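Local coordinates for protein secreted effector CSEP0064 (PDB 6FMB) that binds host RNA as a non-catalytic RNase-like effector and inhibits the degradation of plant ribosomal RNA that ribosome-inactivating proteins induce, thereby preventing host cell death, at residues A24-T38 with E50-Q64. Sequence-based numbering, arbitrary orientation.
Sequences AFNYRKESFHGYPAT and EVRQFPVEDSDANWQ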
ATOM      1  N   ALA A  24      -6.111  -5.239   1.602  1.00  8.98           N
ATOM      2  CA  ALA A  24      -6.721  -3.909   1.802  1.00  9.27           C
ATOM      3  C   ALA A  24      -8.232  -3.966   1.660  1.00  9.83           C
ATOM      4  O   ALA A  24      -8.947  -3.308   2.406  1.00 10.45           O
ATOM      5  CB  ALA A  24      -6.145  -2.896   0.815  1.00 10.40           C
ATOM      6  N   PHE A  25      -8.700  -4.714   0.663  1.00  9.83           N
ATOM      7  CA  PHE A  25     -10.147  -4.834   0.375  1.00 10.70           C
ATOM      8  C   PHE A  25     -10.846  -5.991   1.099  1.00 11.51           C
ATOM      9  O   PHE A  25     -12.029  -6.222   0.892  1.00 13.46           O
ATOM     10  CB  PHE A  25     -10.415  -4.791  -1.153  1.00 11.37           C
ATOM     11  CG  PHE A  25     -10.357  -3.384  -1.703  1.00 11.76           C
ATOM     12  CD1 PHE A  25      -9.147  -2.789  -2.062  1.00 11.66           C
ATOM     13  CD2 PHE A  25     -11.502  -2.626  -1.797  1.00 12.54           C
ATOM     14  CE1 PHE A  25      -9.086  -1.463  -2.476  1.00 12.34           C
ATOM     15  CE2 PHE A  25     -11.449  -1.309  -2.249  1.00 13.13           C
ATOM     16  CZ  PHE A  25     -10.240  -0.727  -2.576  1.00 12.28           C
ATOM     17  N   ASN A  26     -10.130  -6.655   2.009  1.00 10.18           N
ATOM     18  CA  ASN A  26     -10.696  -7.770   2.782  1.00 11.04           C
ATOM     19  C   ASN A  26     -11.363  -7.337   4.076  1.00 11.58           C
ATOM     20  O   ASN A  26     -12.158  -8.095   4.612  1.00 12.90           O
ATOM     21  CB  ASN A  26      -9.574  -8.777   3.116  1.00 10.27           C
ATOM     22  CG  ASN A  26     -10.089 -10.052   3.744  1.00 11.00           C
ATOM     23  OD1 ASN A  26      -9.854 -10.343   4.941  1.00 12.85           O
ATOM     24  ND2 ASN A  26     -10.786 -10.815   2.974  1.00 11.52           N
ATOM     25  N   TYR A  27     -11.000  -6.171   4.615  1.00 11.07           N
ATOM     26  CA  TYR A  27     -11.384  -5.780   5.986  1.00 11.34           C
ATOM     27  C   TYR A  27     -12.247  -4.520   5.975  1.00 12.13           C
ATOM     28  O   TYR A  27     -12.069  -3.649   5.135  1.00 14.04           O
ATOM     29  CB  TYR A  27     -10.138  -5.484   6.834  1.00 11.16           C
ATOM     30  CG  TYR A  27      -9.190  -6.659   6.941  1.00 10.49           C
ATOM     31  CD1 TYR A  27      -9.503  -7.777   7.729  1.00 10.37           C
ATOM     32  CD2 TYR A  27      -7.966  -6.664   6.268  1.00 10.48           C
ATOM     33  CE1 TYR A  27      -8.637  -8.851   7.824  1.00 10.31           C
ATOM     34  CE2 TYR A  27      -7.094  -7.752   6.355  1.00 10.36           C
ATOM     35  CZ  TYR A  27      -7.443  -8.843   7.125  1.00  9.44           C
ATOM     36  OH  TYR A  27      -6.566  -9.899   7.215  1.00 10.31           O
ATOM     37  N   ARG A  28     -13.204  -4.505   6.884  1.00 12.41           N
ATOM     38  CA  ARG A  28     -13.956  -3.218   7.147  0.60 14.20           C
ATOM     39  C   ARG A  28     -12.887  -2.017   7.538  1.00 14.09           C
ATOM     40  O   ARG A  28     -11.819  -2.233   8.152  1.00 12.90           O
ATOM     41  CB  ARG A  28     -14.916  -3.377   8.358  0.60 16.69           C
ATOM     42  CG  ARG A  28     -15.973  -4.501   8.352  0.60 21.64           C
ATOM     43  CD  ARG A  28     -16.477  -4.955   9.786  0.60 28.49           C
ATOM     44  NE  ARG A  28     -17.897  -4.621   9.859  0.60 36.98           N
ATOM     45  CZ  ARG A  28     -18.870  -4.980  10.680  0.60 29.89           C
ATOM     46  NH1 ARG A  28     -19.985  -4.394  10.349  0.60 25.36           N
ATOM     47  NH2 ARG A  28     -18.799  -5.640  11.820  0.60 32.45           N
ATOM     48  N   LYS A  29     -13.318  -0.818   7.208  1.00 12.76           N
ATOM     49  CA  LYS A  29     -12.494   0.366   7.484  1.00 11.74           C
ATOM     50  C   LYS A  29     -11.883   0.373   8.891  1.00 13.03           C
ATOM     51  O   LYS A  29     -12.596   0.248   9.898  1.00 15.31           O
ATOM     52  CB  LYS A  29     -13.341   1.637   7.308  1.00 12.68           C
ATOM     53  CG  LYS A  29     -12.587   2.907   7.657  1.00 13.16           C
ATOM     54  CD  LYS A  29     -13.426   4.163   7.502  1.00 14.60           C
ATOM     55  CE  LYS A  29     -12.639   5.349   8.012  1.00 15.40           C
ATOM     56  NZ  LYS A  29     -13.246   6.697   7.871  1.00 15.95           N
ATOM     57  N   GLU A  30     -10.560   0.529   8.941  1.00 11.03           N
ATOM     58  CA  GLU A  30      -9.776   0.688  10.173  1.00 13.37           C
ATOM     59  C   GLU A  30      -9.939  -0.436  11.187  1.00 13.59           C
ATOM     60  O   GLU A  30      -9.668  -0.247  12.340  1.00 19.64           O
ATOM     61  CB  GLU A  30     -10.040   2.076  10.799  1.00 14.89           C
ATOM     62  CG  GLU A  30      -9.446   3.105   9.854  1.00 19.87           C
ATOM     63  CD  GLU A  30      -9.515   4.548  10.218  1.00 26.27           C
ATOM     64  OE1 GLU A  30      -9.357   5.353   9.273  1.00 35.36           O
ATOM     65  OE2 GLU A  30      -9.622   4.893  11.380  1.00 27.94           O
ATOM     66  N   SER A  31     -10.339  -1.614  10.732  1.00 13.08           N
ATOM     67  CA  SER A  31     -10.689  -2.700  11.674  1.00 13.66           C
ATOM     68  C   SER A  31      -9.579  -3.738  11.867  1.00 14.81           C
ATOM     69  O   SER A  31      -9.695  -4.577  12.769  1.00 20.77           O
ATOM     70  CB  SER A  31     -11.962  -3.385  11.210  1.00 15.22           C
ATOM     71  OG  SER A  31     -11.729  -4.183  10.062  1.00 15.42           O
ATOM     72  N   PHE A  32      -8.538  -3.714  11.031  1.00 11.89           N
ATOM     73  CA  PHE A  32      -7.430  -4.677  11.145  1.00 11.69           C
ATOM     74  C   PHE A  32      -6.207  -3.914  11.636  1.00 12.15           C
ATOM     75  O   PHE A  32      -5.463  -3.320  10.853  1.00 12.00           O
ATOM     76  CB  PHE A  32      -7.174  -5.386   9.801  1.00 10.77           C
ATOM     77  CG  PHE A  32      -6.164  -6.503   9.881  1.00 11.14           C
ATOM     78  CD1 PHE A  32      -6.503  -7.747  10.420  1.00 11.34           C
ATOM     79  CD2 PHE A  32      -4.868  -6.317   9.412  1.00 11.16           C
ATOM     80  CE1 PHE A  32      -5.567  -8.763  10.497  1.00 12.41           C
ATOM     81  CE2 PHE A  32      -3.933  -7.343   9.481  1.00 11.35           C
ATOM     82  CZ  PHE A  32      -4.291  -8.572  10.001  1.00 12.02           C
ATOM     83  N   HIS A  33      -6.055  -3.875  12.960  1.00 13.29           N
ATOM     84  CA  HIS A  33      -4.970  -3.150  13.617  1.00 15.94           C
ATOM     85  C   HIS A  33      -4.911  -1.682  13.139  1.00 15.62           C
ATOM     86  O   HIS A  33      -3.841  -1.124  12.983  1.00 16.06           O
ATOM     87  CB  HIS A  33      -3.637  -3.898  13.392  1.00 13.80           C
ATOM     88  CG  HIS A  33      -3.691  -5.335  13.809  1.00 13.52           C
ATOM     89  ND1 HIS A  33      -3.386  -5.743  15.085  1.00 14.22           N
ATOM     90  CD2 HIS A  33      -4.035  -6.460  13.132  1.00 13.72           C
ATOM     91  CE1 HIS A  33      -3.531  -7.050  15.179  1.00 13.47           C
ATOM     92  NE2 HIS A  33      -3.928  -7.513  14.009  1.00 13.26           N
ATOM     93  N   GLY A  34      -6.086  -1.084  12.950  1.00 14.81           N
ATOM     94  CA  GLY A  34      -6.186   0.321  12.571  1.00 15.30           C
ATOM     95  C   GLY A  34      -6.308   0.621  11.082  1.00 14.03           C
ATOM     96  O   GLY A  34      -6.479   1.790  10.712  1.00 14.94           O
ATOM     97  N   TYR A  35      -6.250  -0.420  10.242  1.00 11.36           N
ATOM     98  CA  TYR A  35      -6.232  -0.273   8.782  1.00  9.81           C
ATOM     99  C   TYR A  35      -7.308  -1.160   8.157  1.00  9.99           C
ATOM    100  O   TYR A  35      -7.760  -2.118   8.800  1.00 11.05           O
ATOM    101  CB  TYR A  35      -4.809  -0.612   8.260  1.00  9.86           C
ATOM    102  CG  TYR A  35      -3.836   0.455   8.712  1.00 10.47           C
ATOM    103  CD1 TYR A  35      -3.244   0.403   9.964  1.00 11.77           C
ATOM    104  CD2 TYR A  35      -3.591   1.584   7.926  1.00 11.29           C
ATOM    105  CE1 TYR A  35      -2.421   1.427  10.425  1.00 11.88           C
ATOM    106  CE2 TYR A  35      -2.750   2.600   8.363  1.00 11.77           C
ATOM    107  CZ  TYR A  35      -2.181   2.523   9.611  1.00 11.31           C
ATOM    108  OH  TYR A  35      -1.370   3.530  10.063  1.00 13.04           O
ATOM    109  N   PRO A  36      -7.738  -0.911   6.924  1.00  9.60           N
ATOM    110  CA  PRO A  36      -7.299   0.142   6.010  1.00  9.91           C
ATOM    111  C   PRO A  36      -7.944   1.503   6.251  1.00  9.55           C
ATOM    112  O   PRO A  36      -9.054   1.587   6.802  1.00 11.53           O
ATOM    113  CB  PRO A  36      -7.790  -0.394   4.650  1.00 10.66           C
ATOM    114  CG  PRO A  36      -9.061  -1.120   5.001  1.00 11.71           C
ATOM    115  CD  PRO A  36      -8.727  -1.800   6.298  1.00 10.78           C
ATOM    116  N   ALA A  37      -7.264   2.554   5.799  1.00 10.15           N
ATOM    117  CA  ALA A  37      -7.923   3.841   5.609  1.00  9.70           C
ATOM    118  C   ALA A  37      -8.709   3.758   4.301  1.00 10.23           C
ATOM    119  O   ALA A  37      -8.301   3.049   3.360  1.00 10.01           O
ATOM    120  CB  ALA A  37      -6.919   4.990   5.552  1.00 11.17           C
ATOM    121  N   THR A  38      -9.819   4.497   4.218  1.00 10.66           N
ATOM    122  CA  THR A  38     -10.638   4.512   3.012  1.00 11.32           C
ATOM    123  C   THR A  38     -10.781   5.931   2.484  1.00 11.84           C
ATOM    124  O   THR A  38     -10.833   6.915   3.241  1.00 13.84           O
ATOM    125  CB  THR A  38     -12.041   3.920   3.238  1.00 14.87           C
ATOM    126  OG1 THR A  38     -12.777   4.734   4.157  1.00 18.06           O
ATOM    127  CG2 THR A  38     -11.954   2.505   3.767  1.00 14.20           C
ATOM    128  N   GLU A  50     -13.089   3.877  -5.211  1.00 11.75           N
ATOM    129  CA  GLU A  50     -12.642   3.816  -3.819  1.00 11.59           C
ATOM    130  C   GLU A  50     -11.170   3.420  -3.751  1.00 10.25           C
ATOM    131  O   GLU A  50     -10.753   2.462  -4.403  1.00 10.34           O
ATOM    132  CB  GLU A  50     -13.485   2.828  -2.999  1.00 13.11           C
ATOM    133  CG  GLU A  50     -13.065   2.724  -1.537  1.00 12.52           C
ATOM    134  CD  GLU A  50     -13.969   1.824  -0.680  1.00 15.22           C
ATOM    135  OE1 GLU A  50     -15.157   1.980  -0.694  1.00 23.21           O
ATOM    136  OE2 GLU A  50     -13.429   0.969   0.022  1.00 26.60           O
ATOM    137  N   VAL A  51     -10.400   4.167  -2.962  1.00  9.75           N
ATOM    138  CA  VAL A  51      -8.986   3.870  -2.719  1.00  9.30           C
ATOM    139  C   VAL A  51      -8.810   3.520  -1.237  1.00  9.37           C
ATOM    140  O   VAL A  51      -9.495   4.080  -0.363  1.00 10.16           O
ATOM    141  CB  VAL A  51      -8.096   5.066  -3.148  1.00  9.57           C
ATOM    142  CG1 VAL A  51      -6.674   4.947  -2.615  1.00 10.14           C
ATOM    143  CG2 VAL A  51      -8.063   5.161  -4.661  1.00  9.96           C
ATOM    144  N   ARG A  52      -7.903   2.587  -0.973  1.00  9.11           N
ATOM    145  CA  ARG A  52      -7.576   2.164   0.375  1.00  9.58           C
ATOM    146  C   ARG A  52      -6.069   2.207   0.607  1.00  9.27           C
ATOM    147  O   ARG A  52      -5.257   1.961  -0.302  1.00  9.72           O
ATOM    148  CB  ARG A  52      -8.131   0.766   0.658  1.00  9.67           C
ATOM    149  CG  ARG A  52      -9.646   0.752   0.751  1.00 10.27           C
ATOM    150  CD  ARG A  52     -10.198  -0.615   1.078  1.00 10.94           C
ATOM    151  NE  ARG A  52     -11.619  -0.515   1.378  1.00 12.47           N
ATOM    152  CZ  ARG A  52     -12.293  -1.311   2.201  1.00 13.44           C
ATOM    153  NH1 ARG A  52     -11.715  -2.357   2.754  1.00 12.01           N
ATOM    154  NH2 ARG A  52     -13.575  -1.063   2.426  1.00 15.21           N
ATOM    155  N   GLN A  53      -5.717   2.523   1.858  1.00  9.24           N
ATOM    156  CA  GLN A  53      -4.341   2.535   2.349  1.00  9.31           C
ATOM    157  C   GLN A  53      -4.125   1.319   3.249  1.00  9.43           C
ATOM    158  O   GLN A  53      -4.906   1.114   4.181  1.00 10.64           O
ATOM    159  CB  GLN A  53      -4.045   3.810   3.133  1.00 11.21           C
ATOM    160  CG  GLN A  53      -2.585   3.946   3.583  1.00 11.80           C
ATOM    161  CD  GLN A  53      -2.380   4.485   4.979  1.00 10.09           C
ATOM    162  OE1 GLN A  53      -3.322   4.662   5.723  1.00 12.40           O
ATOM    163  NE2 GLN A  53      -1.122   4.704   5.348  1.00 11.15           N
ATOM    164  N   PHE A  54      -3.078   0.519   2.970  1.00  9.52           N
ATOM    165  CA  PHE A  54      -2.807  -0.654   3.805  1.00  9.09           C
ATOM    166  C   PHE A  54      -1.300  -0.799   3.932  1.00  8.72           C
ATOM    167  O   PHE A  54      -0.571  -0.638   2.941  1.00  9.51           O
ATOM    168  CB  PHE A  54      -3.453  -1.922   3.219  1.00 10.46           C
ATOM    169  CG  PHE A  54      -3.526  -3.067   4.201  1.00  9.95           C
ATOM    170  CD1 PHE A  54      -4.587  -3.175   5.102  1.00  9.95           C
ATOM    171  CD2 PHE A  54      -2.540  -4.053   4.241  1.00  9.55           C
ATOM    172  CE1 PHE A  54      -4.638  -4.196   6.034  1.00 11.46           C
ATOM    173  CE2 PHE A  54      -2.604  -5.090   5.168  1.00 10.47           C
ATOM    174  CZ  PHE A  54      -3.662  -5.160   6.063  1.00 11.26           C
ATOM    175  N   PRO A  55      -0.799  -1.097   5.145  1.00  8.81           N
ATOM    176  CA  PRO A  55       0.651  -1.177   5.292  1.00  8.80           C
ATOM    177  C   PRO A  55       1.275  -2.404   4.610  1.00  8.48           C
ATOM    178  O   PRO A  55       0.591  -3.407   4.350  1.00  8.94           O
ATOM    179  CB  PRO A  55       0.852  -1.233   6.830  1.00  8.88           C
ATOM    180  CG  PRO A  55      -0.417  -0.690   7.414  1.00  8.87           C
ATOM    181  CD  PRO A  55      -1.457  -1.229   6.471  1.00  9.02           C
ATOM    182  N   VAL A  56       2.575  -2.317   4.331  1.00  9.24           N
ATOM    183  CA  VAL A  56       3.327  -3.410   3.691  1.00  9.31           C
ATOM    184  C   VAL A  56       4.699  -3.496   4.376  1.00 10.15           C
ATOM    185  O   VAL A  56       5.210  -2.499   4.900  1.00 11.13           O
ATOM    186  CB  VAL A  56       3.400  -3.195   2.139  1.00 10.20           C
ATOM    187  CG1 VAL A  56       4.271  -2.013   1.763  1.00  9.85           C
ATOM    188  CG2 VAL A  56       3.869  -4.449   1.386  1.00 11.03           C
ATOM    189  N   GLU A  57       5.263  -4.712   4.371  1.00 10.81           N
ATOM    190  CA  GLU A  57       6.559  -5.036   4.982  0.50 11.17           C
ATOM    191  C   GLU A  57       7.656  -5.130   3.940  1.00 11.99           C
ATOM    192  O   GLU A  57       7.393  -5.447   2.780  1.00 11.18           O
ATOM    193  CB  GLU A  57       6.494  -6.410   5.647  0.50 12.16           C
ATOM    194  CG  GLU A  57       5.431  -6.575   6.707  0.50 13.37           C
ATOM    195  CD  GLU A  57       5.800  -5.886   8.000  0.50 16.30           C
ATOM    196  OE1 GLU A  57       6.882  -5.273   8.061  0.50 18.31           O
ATOM    197  OE2 GLU A  57       5.027  -5.968   8.970  0.50 16.97           O
ATOM    198  N   ASP A  58       8.890  -4.895   4.368  1.00 12.44           N
ATOM    199  CA  ASP A  58      10.062  -5.194   3.547  1.00 13.66           C
ATOM    200  C   ASP A  58      10.564  -6.633   3.709  1.00 14.81           C
ATOM    201  O   ASP A  58      11.433  -7.055   2.970  1.00 19.31           O
ATOM    202  CB  ASP A  58      11.182  -4.152   3.770  1.00 15.92           C
ATOM    203  CG  ASP A  58      11.832  -4.206   5.157  1.00 20.52           C
ATOM    204  OD1 ASP A  58      11.755  -5.229   5.852  1.00 25.19           O
ATOM    205  OD2 ASP A  58      12.495  -3.217   5.531  1.00 26.79           O
ATOM    206  N   SER A  59      10.004  -7.372   4.660  1.00 14.34           N
ATOM    207  CA  SER A  59      10.408  -8.735   4.992  1.00 13.94           C
ATOM    208  C   SER A  59       9.381  -9.763   4.501  1.00 13.18           C
ATOM    209  O   SER A  59       8.359  -9.388   3.925  1.00 14.76           O
ATOM    210  CB  SER A  59      10.518  -8.825   6.495  1.00 14.53           C
ATOM    211  OG  SER A  59       9.296  -8.509   7.094  1.00 19.01           O
ATOM    212  N   ASP A  60       9.643 -11.050   4.746  1.00 12.49           N
ATOM    213  CA  ASP A  60       8.794 -12.143   4.243  1.00 12.57           C
ATOM    214  C   ASP A  60       7.570 -12.383   5.146  1.00 11.68           C
ATOM    215  O   ASP A  60       7.416 -13.425   5.797  1.00 13.49           O
ATOM    216  CB  ASP A  60       9.630 -13.423   4.115  1.00 13.83           C
ATOM    217  CG  ASP A  60       8.923 -14.507   3.347  1.00 15.35           C
ATOM    218  OD1 ASP A  60       8.214 -14.213   2.362  1.00 16.17           O
ATOM    219  OD2 ASP A  60       9.114 -15.674   3.723  1.00 17.05           O
ATOM    220  N   ALA A  61       6.688 -11.395   5.170  1.00 12.56           N
ATOM    221  CA  ALA A  61       5.558 -11.377   6.073  1.00 12.21           C
ATOM    222  C   ALA A  61       4.573 -10.335   5.585  1.00 11.18           C
ATOM    223  O   ALA A  61       4.935  -9.443   4.826  1.00 13.44           O
ATOM    224  CB  ALA A  61       6.037 -11.003   7.474  1.00 13.10           C
ATOM    225  N   ASN A  62       3.347 -10.463   6.056  1.00 10.46           N
ATOM    226  CA  ASN A  62       2.289  -9.470   5.906  1.00  9.61           C
ATOM    227  C   ASN A  62       2.127  -8.652   7.187  1.00 10.33           C
ATOM    228  O   ASN A  62       2.326  -9.158   8.284  1.00 12.43           O
ATOM    229  CB  ASN A  62       0.979 -10.160   5.484  1.00  9.78           C
ATOM    230  CG  ASN A  62       1.123 -10.914   4.173  1.00  9.23           C
ATOM    231  OD1 ASN A  62       0.907 -12.163   4.084  1.00 11.97           O
ATOM    232  ND2 ASN A  62       1.536 -10.197   3.149  1.00  7.89           N
ATOM    233  N   TRP A  63       1.800  -7.381   7.047  1.00  9.85           N
ATOM    234  CA  TRP A  63       1.705  -6.486   8.204  1.00 10.53           C
ATOM    235  C   TRP A  63       0.472  -6.801   9.063  1.00 10.78           C
ATOM    236  O   TRP A  63      -0.609  -7.065   8.528  1.00 11.37           O
ATOM    237  CB  TRP A  63       1.687  -5.029   7.727  1.00 10.55           C
ATOM    238  CG  TRP A  63       1.685  -3.992   8.834  1.00 10.56           C
ATOM    239  CD1 TRP A  63       2.766  -3.325   9.332  1.00 10.96           C
ATOM    240  CD2 TRP A  63       0.546  -3.472   9.531  1.00 10.20           C
ATOM    241  NE1 TRP A  63       2.373  -2.442  10.295  1.00 11.53           N
ATOM    242  CE2 TRP A  63       1.019  -2.517  10.455  1.00 10.50           C
ATOM    243  CE3 TRP A  63      -0.827  -3.726   9.470  1.00  9.89           C
ATOM    244  CZ2 TRP A  63       0.165  -1.826  11.306  1.00 11.82           C
ATOM    245  CZ3 TRP A  63      -1.676  -3.041  10.301  1.00 10.86           C
ATOM    246  CH2 TRP A  63      -1.172  -2.094  11.217  1.00 11.99           C
ATOM    247  N   GLN A  64       0.631  -6.721  10.382  1.00 11.86           N
ATOM    248  CA  GLN A  64      -0.490  -6.964  11.308  1.00 12.97           C
ATOM    249  C   GLN A  64      -0.230  -6.363  12.689  1.00 13.25           C
ATOM    250  O   GLN A  64      -0.375  -7.024  13.724  1.00 15.77           O
ATOM    251  CB  GLN A  64      -0.862  -8.450  11.380  1.00 13.54           C
ATOM    252  CG  GLN A  64       0.302  -9.404  11.493  1.00 14.87           C
ATOM    253  CD  GLN A  64      -0.059 -10.847  11.147  1.00 16.01           C
ATOM    254  OE1 GLN A  64       0.548 -11.792  11.669  1.00 21.77           O
ATOM    255  NE2 GLN A  64      -0.970 -11.023  10.232  1.00 14.09           N
TER
HETATM  256  O   HOH W   1      -0.364   5.332   8.158  1.00 13.08           O
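Arg52 of strand 51-56 packs along Phe25 and bonds to the carbonyls of Ala24 and Tyr27, with Pro36 beside it. CB lies 3.5 Å from Ala37 O, and CG packs against Phe25 CZ. CD then sits over the middle of the Phe25 ring, a CH-pi contact 3.5 Å from the centroid. With the chain extended from CG to NE, the guanidinium runs out past the CD2-CE2 rim of that ring, the two planes only 20° apart, while Thr38 CG2 lies over the guanidinium face turned away from Phe25. Arg52 NE forms a salt bridge with Glu50 OE2 at 2.7 Å, and NH2 adds a weak bond to the same oxygen. Arg52 NH1 donates to Ala24 O at 2.9 Å, nearly straight and on a lone pair in the carbonyl plane. A second, more bent bond joins Arg52 NH1 to Tyr27 O at 2.7 Å. Two carbonyls and a carboxylate thus fix the group's rotation and pin the chain leaving helix 14-24.

Farther along, the Phe54 ring meets Phe32 CD2 through CZ, and Pro55 CG lies over the Tyr35 ring, whose OH shares a water with Gln53 NE2. Trp63 CH2 is 3.5 Å from Tyr35 CD1, the ring planes at 82°.

Reciprocal backbone bonds between Ala37 and Gln53 pair strands 37-39 and 51-56 as a long-connection beta hairpin edging the four-stranded antiparallel sheet; strand 70-75 flanks 51-56, and Phe54 touches Leu23 of helix 14-24.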